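Local structure of UDP-glucose:anthocyanidin 3-O-glucosyltransferase (Clitoria ternatea, 4REL) at residues A215-P220 and K419-D424; G356-C361 and D413-V418; V381-E386 and N400-Q405. The protein belongs to the plant glycosyltransferases of the GT-B fold, built from two Rossmann-like domains that face each other across a cleft. All blocks are in the same frame, centred on the assembly; numbering follows the deposited sequence.

From the N terminus, the chain has laid down six strands of the seven-stranded parallel sheet when it reaches 215-220, in the loop between strand 208-211 and helix 220-229 that opens interaction 1. Its partner, 419-424 on helix 409-425, comes 199 residues later, so this contact closes the widest loop and ties the two domains together. Interaction 2 closes a shorter loop within that one, joining the lead-in to strand 359-361 to the same helix. Interaction 3 lies within both, between the next strand, 382-384, and helix 392-403. None of the three loops cross. Interactions 1 and 2 touch through Leu217 and Val418; interactions 2 and 3 share neighbouring strands and the packing of Pro358 on Ile402.

Interaction 1. Residues A215-P220 and K419-D424; sequences AELDPP and KQIVQD
Leu217 reaches across from the short 3-10 turn at 215-217 to helix 409-425, where Ile421 and Val422 receive it. Its CB stays well back from the helix. CG is swung to lie beside the backbone N (chi1 -81°), and from there the two methyls part. CD1 settles on Val422 CG2 at 3.8 Å, while CD2 meets Ile421 CG2 at 3.9 Å and also packs against Val418, one turn earlier on the same helix. The leucine thus lies obliquely over both partners, one branch to each.

Ile421 CG2 has a second neighbour in Glu216, whose CB sits 3.9 Å from it. Beyond that methylene the glutamate chain bends (chi2 84°), carrying its carboxylate away from the isoleucine to the polar margin. There OE2 accepts a hydrogen bond from the backbone N of Gln431 and another from a water at 3.2 Å. The same water gives a weak bond, 3.4 Å long, to Asp424 O, so it bridges the glutamate to the last turn of the helix. No direct hydrogen bond joins the two segments.

Leu217 O accepts from Trp379 NE1 of the C-terminal domain, a second tie between the domains; within its own domain the buried Asp218 is gripped by Ser139 OG at OD1 and Tyr235 OH at OD2.

Buried leucine at the centre and glutamate with its water at the edge make this a small interdomain contact of the GT-B fold, where a loop of the N-terminal Rossmann-like domain meets a helix of the C-terminal one.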
loop_
_atom_site.group_PDB
_atom_site.type_symbol
_atom_site.label_atom_id
_atom_site.label_comp_id
_atom_site.label_asym_id
_atom_site.label_seq_id
_atom_site.Cartn_x
_atom_site.Cartn_y
_atom_site.Cartn_z
ATOM N N ALA A 215 9.767 -2.420 10.755
ATOM C CA ALA A 215 9.676 -1.743 12.046
ATOM C C ALA A 215 10.806 -0.736 12.241
ATOM O O ALA A 215 10.613 0.325 12.841
ATOM C CB ALA A 215 9.676 -2.768 13.176
ATOM N N GLU A 216 11.981 -1.077 11.713
ATOM C CA GLU A 216 13.180 -0.249 11.854
ATOM C C GLU A 216 13.059 1.108 11.163
ATOM O O GLU A 216 13.828 2.027 11.449
ATOM C CB GLU A 216 14.402 -1.019 11.331
ATOM C CG GLU A 216 14.775 -2.254 12.151
ATOM C CD GLU A 216 13.986 -3.511 11.784
ATOM O OE1 GLU A 216 12.991 -3.420 11.028
ATOM O OE2 GLU A 216 14.373 -4.601 12.256
ATOM N N LEU A 217 12.087 1.245 10.266
ATOM C CA LEU A 217 11.875 2.505 9.546
ATOM C C LEU A 217 10.831 3.412 10.182
ATOM O O LEU A 217 10.757 4.596 9.859
ATOM C CB LEU A 217 11.472 2.245 8.089
ATOM C CG LEU A 217 12.564 1.925 7.078
ATOM C CD1 LEU A 217 11.981 1.983 5.664
ATOM C CD2 LEU A 217 13.712 2.906 7.215
ATOM N N ASP A 218 9.995 2.856 11.050
ATOM C CA ASP A 218 8.968 3.654 11.714
ATOM C C ASP A 218 9.582 4.369 12.910
ATOM O O ASP A 218 10.520 3.858 13.529
ATOM C CB ASP A 218 7.799 2.767 12.172
ATOM C CG ASP A 218 6.848 2.415 11.045
ATOM O OD1 ASP A 218 6.918 3.060 9.972
ATOM O OD2 ASP A 218 6.025 1.488 11.230
ATOM N N PRO A 219 9.060 5.560 13.248
ATOM C CA PRO A 219 9.584 6.254 14.429
ATOM C C PRO A 219 9.364 5.394 15.665
ATOM O O PRO A 219 8.247 4.904 15.862
ATOM C CB PRO A 219 8.726 7.512 14.504
ATOM C CG PRO A 219 8.261 7.733 13.079
ATOM C CD PRO A 219 8.042 6.354 12.537
ATOM N N PRO A 220 10.424 5.165 16.460
ATOM C CA PRO A 220 10.327 4.281 17.629
ATOM C C PRO A 220 9.212 4.682 18.606
ATOM O O PRO A 220 8.579 3.800 19.193
ATOM C CB PRO A 220 11.703 4.419 18.287
ATOM C CG PRO A 220 12.617 4.785 17.164
ATOM C CD PRO A 220 11.803 5.628 16.221
ATOM N N LYS A 419 18.062 2.344 2.501
ATOM C CA LYS A 419 18.190 1.052 1.826
ATOM C C LYS A 419 18.977 0.070 2.700
ATOM O O LYS A 419 18.595 -1.094 2.858
ATOM C CB LYS A 419 18.872 1.208 0.469
ATOM C CG LYS A 419 19.008 -0.099 -0.297
ATOM C CD LYS A 419 19.766 0.106 -1.617
ATOM C CE LYS A 419 19.586 -1.115 -2.507
ATOM N NZ LYS A 419 20.469 -1.131 -3.713
ATOM N N GLN A 420 20.061 0.546 3.296
ATOM C CA GLN A 420 20.882 -0.323 4.140
ATOM C C GLN A 420 20.103 -0.756 5.387
ATOM O O GLN A 420 20.190 -1.901 5.825
ATOM C CB GLN A 420 22.189 0.382 4.525
ATOM C CG GLN A 420 23.133 -0.470 5.369
ATOM C CD GLN A 420 23.752 -1.627 4.586
ATOM O OE1 GLN A 420 24.340 -1.429 3.519
ATOM N NE2 GLN A 420 23.625 -2.840 5.119
ATOM N N ILE A 421 19.325 0.159 5.953
ATOM C CA ILE A 421 18.451 -0.179 7.080
ATOM C C ILE A 421 17.453 -1.281 6.708
ATOM O O ILE A 421 17.269 -2.244 7.464
ATOM C CB ILE A 421 17.711 1.071 7.609
ATOM C CG1 ILE A 421 18.709 2.018 8.280
ATOM C CG2 ILE A 421 16.605 0.691 8.590
ATOM C CD1 ILE A 421 18.168 3.412 8.502
ATOM N N VAL A 422 16.827 -1.154 5.539
ATOM C CA VAL A 422 15.900 -2.183 5.072
ATOM C C VAL A 422 16.633 -3.514 4.888
ATOM O O VAL A 422 16.144 -4.563 5.321
ATOM C CB VAL A 422 15.165 -1.774 3.766
ATOM C CG1 VAL A 422 14.414 -2.957 3.182
ATOM C CG2 VAL A 422 14.213 -0.626 4.026
ATOM N N GLN A 423 17.819 -3.477 4.282
ATOM C CA GLN A 423 18.565 -4.720 4.053
ATOM C C GLN A 423 18.848 -5.429 5.370
ATOM O O GLN A 423 18.703 -6.647 5.474
ATOM C CB GLN A 423 19.850 -4.471 3.237
ATOM C CG GLN A 423 19.567 -4.229 1.759
ATOM C CD GLN A 423 20.758 -3.731 0.967
ATOM O OE1 GLN A 423 20.955 -4.118 -0.195
ATOM N NE2 GLN A 423 21.538 -2.843 1.570
ATOM N N ASP A 424 19.211 -4.666 6.392
ATOM C CA ASP A 424 19.440 -5.266 7.707
ATOM C C ASP A 424 18.132 -5.673 8.422
ATOM O O ASP A 424 18.133 -6.569 9.265
ATOM C CB ASP A 424 20.315 -4.352 8.576
ATOM C CG ASP A 424 21.698 -4.104 7.961
ATOM O OD1 ASP A 424 22.253 -5.029 7.325
ATOM O OD2 ASP A 424 22.231 -2.983 8.115
HETATM O O HOH W 1 17.567 -4.645 11.960
#

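Interaction 2. Residues G356-C361 and D413-V418; sequences GVPMIC and DNALKV
Gly356 and Ala415 meet almost backbone to backbone, their CA atoms 4.7 Å apart, where a Schellman motif ends helix 346-354 in the C-terminal Rossmann-like domain of this GT-B protein. With phi at 71°, Gly356 turns the chain out of that helix and towards strand 359-361, and having no side chain it lets helix 409-425 come close. Two contacts run in contrary directions between the pair. Gly356 CA presents a hydrogen to Ala415 O in a CA-H...O contact of 3.5 Å, bent to 140° at the hydrogen. In return, Ala415 CB lies 3.5 Å from Gly356 O. The small alanine methyl also meets the proline that follows, with CB 4.1 Å from Pro358 CD, and so rests against both the glycine carbonyl and the edge of the proline at CD. All of this is buried, and no conventional hydrogen bond crosses between the segments.

Further out, each side is positioned by its own neighbours. Val357 turns its side chain away from helix 409-425, against Val337 and Phe340 of the adjoining strand, while its carbonyl oxygen accepts from Ser352 OG in the helix just ended. Pro358 rests on Ile402 and begins the backbone pairing with Phe340 that carries the chain into the parallel sheet.

On the helix side, Val418, one turn beyond Ala415, packs on Val353, so the helix also touches helix 346-354. Asn414 has its CG beside the backbone N (chi1 -71°), and from that position its ND2 donates to the backbone oxygen of Glu380, just ahead of strand 382-384.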
loop_
_atom_site.group_PDB
_atom_site.type_symbol
_atom_site.label_atom_id
_atom_site.label_comp_id
_atom_site.label_asym_id
_atom_site.label_seq_id
_atom_site.Cartn_x
_atom_site.Cartn_y
_atom_site.Cartn_z
ATOM N N GLY A 356 16.602 2.130 -2.426
ATOM C CA GLY A 356 17.399 3.344 -2.314
ATOM C C GLY A 356 17.058 4.417 -3.344
ATOM O O GLY A 356 17.905 5.229 -3.709
ATOM N N VAL A 357 15.818 4.439 -3.814
ATOM C CA VAL A 357 15.438 5.444 -4.801
ATOM C C VAL A 357 14.690 6.584 -4.123
ATOM O O VAL A 357 13.642 6.362 -3.508
ATOM C CB VAL A 357 14.573 4.848 -5.919
ATOM C CG1 VAL A 357 14.156 5.953 -6.901
ATOM C CG2 VAL A 357 15.343 3.766 -6.641
ATOM N N PRO A 358 15.226 7.810 -4.227
ATOM C CA PRO A 358 14.581 8.972 -3.608
ATOM C C PRO A 358 13.314 9.349 -4.371
ATOM O O PRO A 358 13.161 8.949 -5.527
ATOM C CB PRO A 358 15.645 10.067 -3.727
ATOM C CG PRO A 358 16.459 9.667 -4.906
ATOM C CD PRO A 358 16.501 8.162 -4.878
ATOM N N MET A 359 12.404 10.085 -3.737
ATOM C CA MET A 359 11.091 10.305 -4.345
ATOM C C MET A 359 10.694 11.766 -4.497
ATOM O O MET A 359 11.114 12.613 -3.725
ATOM C CB MET A 359 10.019 9.573 -3.535
ATOM C CG MET A 359 10.022 8.069 -3.756
ATOM S SD MET A 359 9.088 7.156 -2.519
ATOM C CE MET A 359 10.260 7.143 -1.156
ATOM N N ILE A 360 9.887 12.041 -5.522
ATOM C CA ILE A 360 9.162 13.302 -5.644
ATOM C C ILE A 360 7.703 12.919 -5.532
ATOM O O ILE A 360 7.224 12.062 -6.283
ATOM C CB ILE A 360 9.392 13.968 -7.008
ATOM C CG1 ILE A 360 10.846 14.408 -7.147
ATOM C CG2 ILE A 360 8.451 15.173 -7.190
ATOM C CD1 ILE A 360 11.249 14.763 -8.574
ATOM N N CYS A 361 6.998 13.541 -4.591
ATOM C CA CYS A 361 5.698 13.049 -4.147
ATOM C C CYS A 361 4.571 13.996 -4.509
ATOM O O CYS A 361 4.668 15.196 -4.284
ATOM C CB CYS A 361 5.691 12.899 -2.625
ATOM S SG CYS A 361 6.976 11.798 -1.974
ATOM N N ASP A 413 21.795 10.783 -0.209
ATOM C CA ASP A 413 22.558 10.027 0.784
ATOM C C ASP A 413 21.623 9.293 1.729
ATOM O O ASP A 413 21.867 8.131 2.098
ATOM C CB ASP A 413 23.480 10.954 1.589
ATOM C CG ASP A 413 24.697 11.412 0.800
ATOM O OD1 ASP A 413 24.989 10.826 -0.266
ATOM O OD2 ASP A 413 25.367 12.363 1.259
ATOM N N ASN A 414 20.551 9.971 2.129
ATOM C CA ASN A 414 19.575 9.372 3.029
ATOM C C ASN A 414 18.891 8.169 2.399
ATOM O O ASN A 414 18.610 7.188 3.076
ATOM C CB ASN A 414 18.524 10.398 3.475
ATOM C CG ASN A 414 19.088 11.425 4.430
ATOM O OD1 ASN A 414 20.135 11.204 5.043
ATOM N ND2 ASN A 414 18.391 12.546 4.580
ATOM N N ALA A 415 18.625 8.242 1.103
ATOM C CA ALA A 415 17.984 7.121 0.423
ATOM C C ALA A 415 18.866 5.876 0.508
ATOM O O ALA A 415 18.367 4.761 0.700
ATOM C CB ALA A 415 17.678 7.471 -1.042
ATOM N N LEU A 416 20.176 6.063 0.380
ATOM C CA LEU A 416 21.092 4.932 0.468
ATOM C C LEU A 416 21.144 4.398 1.899
ATOM O O LEU A 416 21.201 3.190 2.107
ATOM C CB LEU A 416 22.500 5.297 -0.029
ATOM C CG LEU A 416 23.534 4.182 0.226
ATOM C CD1 LEU A 416 23.146 2.895 -0.507
ATOM C CD2 LEU A 416 24.961 4.605 -0.139
ATOM N N LYS A 417 21.124 5.293 2.884
ATOM C CA LYS A 417 21.120 4.847 4.279
ATOM C C LYS A 417 19.871 4.052 4.616
ATOM O O LYS A 417 19.929 3.067 5.355
ATOM C CB LYS A 417 21.244 6.024 5.239
ATOM C CG LYS A 417 22.534 6.803 5.087
ATOM C CD LYS A 417 22.640 7.888 6.154
ATOM C CE LYS A 417 23.845 8.782 5.913
ATOM N NZ LYS A 417 23.890 9.916 6.878
ATOM N N VAL A 418 18.735 4.494 4.094
ATOM C CA VAL A 418 17.486 3.807 4.370
ATOM C C VAL A 418 17.480 2.432 3.696
ATOM O O VAL A 418 16.990 1.453 4.268
ATOM C CB VAL A 418 16.275 4.663 3.949
ATOM C CG1 VAL A 418 15.013 3.818 3.895
ATOM C CG2 VAL A 418 16.110 5.833 4.915
#

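Interaction 3. Residues V381-E386 and N400-Q405; sequences VGVIVE and NLILVQ
The backbone at Val383 is extended (phi -133°, psi 150°) and passes the last turn of helix 392-403, meeting it at Leu401 and Ile402. Strand 382-384 is an outermost strand of the parallel sheet in the C-terminal Rossmann-like domain of the GT-B fold, and the helix packs over one face of the sheet at this strand.

Val383 points at the helix and divides its two methyls between two residues. CG1 touches Leu401 CD2 at 3.9 Å, the two side chains slanting past each other. CG2 lies towards Ile402 CD1, a looser approach of 4.5 Å. Leu401 brings its methyl there by extending CG away from its own backbone N (chi1 173°), towards the strand.

Ile402 is the buried partner and works on several fronts, for it also touches Ile360 of the neighbouring strand 359-361 and Ile411 of helix 409-425. Val383 packs on Ile411 too, so strand and both helices share one apolar cluster. The strand is held in the sheet by backbone hydrogen bonds between Val383 and both Met359 and Cys361.

Beyond Leu403 the chain leaves helical geometry at Val404. Arg412 NH1 bonds to the backbone oxygens of both Ile402 and Gln405, tying this turn to the following helix, and Asn400 O accepts from two amides, Val404 N at 3.1 Å and Gln405 N at 3.0 Å.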
loop_
_atom_site.group_PDB
_atom_site.type_symbol
_atom_site.label_atom_id
_atom_site.label_comp_id
_atom_site.label_asym_id
_atom_site.label_seq_id
_atom_site.Cartn_x
_atom_site.Cartn_y
_atom_site.Cartn_z
ATOM N N VAL A 381 13.915 11.310 2.438
ATOM C CA VAL A 381 14.388 10.587 1.255
ATOM C C VAL A 381 13.645 11.072 0.023
ATOM O O VAL A 381 13.582 10.388 -0.995
ATOM C CB VAL A 381 14.242 9.052 1.383
ATOM C CG1 VAL A 381 15.199 8.501 2.436
ATOM C CG2 VAL A 381 12.793 8.630 1.690
ATOM N N GLY A 382 13.086 12.269 0.121
ATOM C CA GLY A 382 12.362 12.830 -1.002
ATOM C C GLY A 382 11.741 14.167 -0.679
ATOM O O GLY A 382 11.941 14.702 0.418
ATOM N N VAL A 383 10.995 14.705 -1.643
ATOM C CA VAL A 383 10.295 15.981 -1.467
ATOM C C VAL A 383 8.860 15.844 -1.948
ATOM O O VAL A 383 8.552 15.035 -2.830
ATOM C CB VAL A 383 10.976 17.153 -2.222
ATOM C CG1 VAL A 383 12.346 17.463 -1.624
ATOM C CG2 VAL A 383 11.095 16.852 -3.703
ATOM N N ILE A 384 7.971 16.615 -1.342
ATOM C CA ILE A 384 6.646 16.772 -1.909
ATOM C C ILE A 384 6.821 17.797 -3.020
ATOM O O ILE A 384 7.510 18.805 -2.824
ATOM C CB ILE A 384 5.646 17.268 -0.856
ATOM C CG1 ILE A 384 5.467 16.191 0.224
ATOM C CG2 ILE A 384 4.324 17.657 -1.524
ATOM C CD1 ILE A 384 4.694 16.660 1.472
ATOM N N VAL A 385 6.230 17.538 -4.185
ATOM C CA VAL A 385 6.529 18.331 -5.366
ATOM C C VAL A 385 6.264 19.790 -5.050
ATOM O O VAL A 385 5.340 20.116 -4.302
ATOM C CB VAL A 385 5.746 17.847 -6.627
ATOM C CG1 VAL A 385 4.260 18.194 -6.515
ATOM C CG2 VAL A 385 6.360 18.428 -7.900
ATOM N N GLU A 386 7.135 20.657 -5.553
ATOM C CA GLU A 386 7.036 22.078 -5.260
ATOM C C GLU A 386 5.726 22.572 -5.847
ATOM O O GLU A 386 5.490 22.425 -7.050
ATOM C CB GLU A 386 8.224 22.826 -5.868
ATOM C CG GLU A 386 8.238 24.322 -5.575
ATOM C CD GLU A 386 9.474 25.012 -6.133
ATOM O OE1 GLU A 386 10.595 24.494 -5.926
ATOM O OE2 GLU A 386 9.323 26.069 -6.786
ATOM N N ASN A 400 15.353 18.567 -10.830
ATOM C CA ASN A 400 16.747 18.997 -10.757
ATOM C C ASN A 400 17.355 18.807 -9.378
ATOM O O ASN A 400 18.503 18.372 -9.250
ATOM C CB ASN A 400 16.895 20.452 -11.205
ATOM C CG ASN A 400 17.003 20.582 -12.709
ATOM O OD1 ASN A 400 18.088 20.454 -13.279
ATOM N ND2 ASN A 400 15.880 20.843 -13.360
ATOM N N LEU A 401 16.577 19.140 -8.354
ATOM C CA LEU A 401 17.024 19.023 -6.972
ATOM C C LEU A 401 17.506 17.614 -6.671
ATOM O O LEU A 401 18.636 17.426 -6.217
ATOM C CB LEU A 401 15.896 19.405 -6.012
ATOM C CG LEU A 401 16.190 19.164 -4.531
ATOM C CD1 LEU A 401 17.343 20.050 -4.094
ATOM C CD2 LEU A 401 14.960 19.442 -3.693
ATOM N N ILE A 402 16.659 16.625 -6.954
ATOM C CA ILE A 402 16.975 15.236 -6.625
ATOM C C ILE A 402 17.998 14.607 -7.578
ATOM O O ILE A 402 18.922 13.924 -7.137
ATOM C CB ILE A 402 15.705 14.366 -6.614
ATOM C CG1 ILE A 402 14.661 14.926 -5.631
ATOM C CG2 ILE A 402 16.043 12.908 -6.306
ATOM C CD1 ILE A 402 15.120 14.995 -4.186
ATOM N N LEU A 403 17.845 14.822 -8.880
ATOM C CA LEU A 403 18.707 14.125 -9.841
ATOM C C LEU A 403 20.135 14.663 -9.956
ATOM O O LEU A 403 21.068 13.878 -10.102
ATOM C CB LEU A 403 18.073 14.088 -11.232
ATOM C CG LEU A 403 16.930 13.093 -11.380
ATOM C CD1 LEU A 403 16.252 13.286 -12.743
ATOM C CD2 LEU A 403 17.464 11.672 -11.236
ATOM N N VAL A 404 20.306 15.985 -9.915
ATOM C CA VAL A 404 21.608 16.563 -10.272
ATOM C C VAL A 404 22.219 17.581 -9.298
ATOM O O VAL A 404 23.438 17.687 -9.220
ATOM C CB VAL A 404 21.610 17.188 -11.710
ATOM C CG1 VAL A 404 21.327 16.137 -12.765
ATOM C CG2 VAL A 404 20.619 18.333 -11.809
ATOM N N GLN A 405 21.395 18.328 -8.568
ATOM C CA GLN A 405 21.921 19.429 -7.754
ATOM C C GLN A 405 22.564 18.990 -6.435
ATOM O O GLN A 405 22.113 18.029 -5.797
ATOM C CB GLN A 405 20.845 20.487 -7.517
ATOM C CG GLN A 405 20.330 21.099 -8.815
ATOM C CD GLN A 405 19.233 22.124 -8.600
ATOM O OE1 GLN A 405 18.642 22.207 -7.525
ATOM N NE2 GLN A 405 18.951 22.908 -9.636
#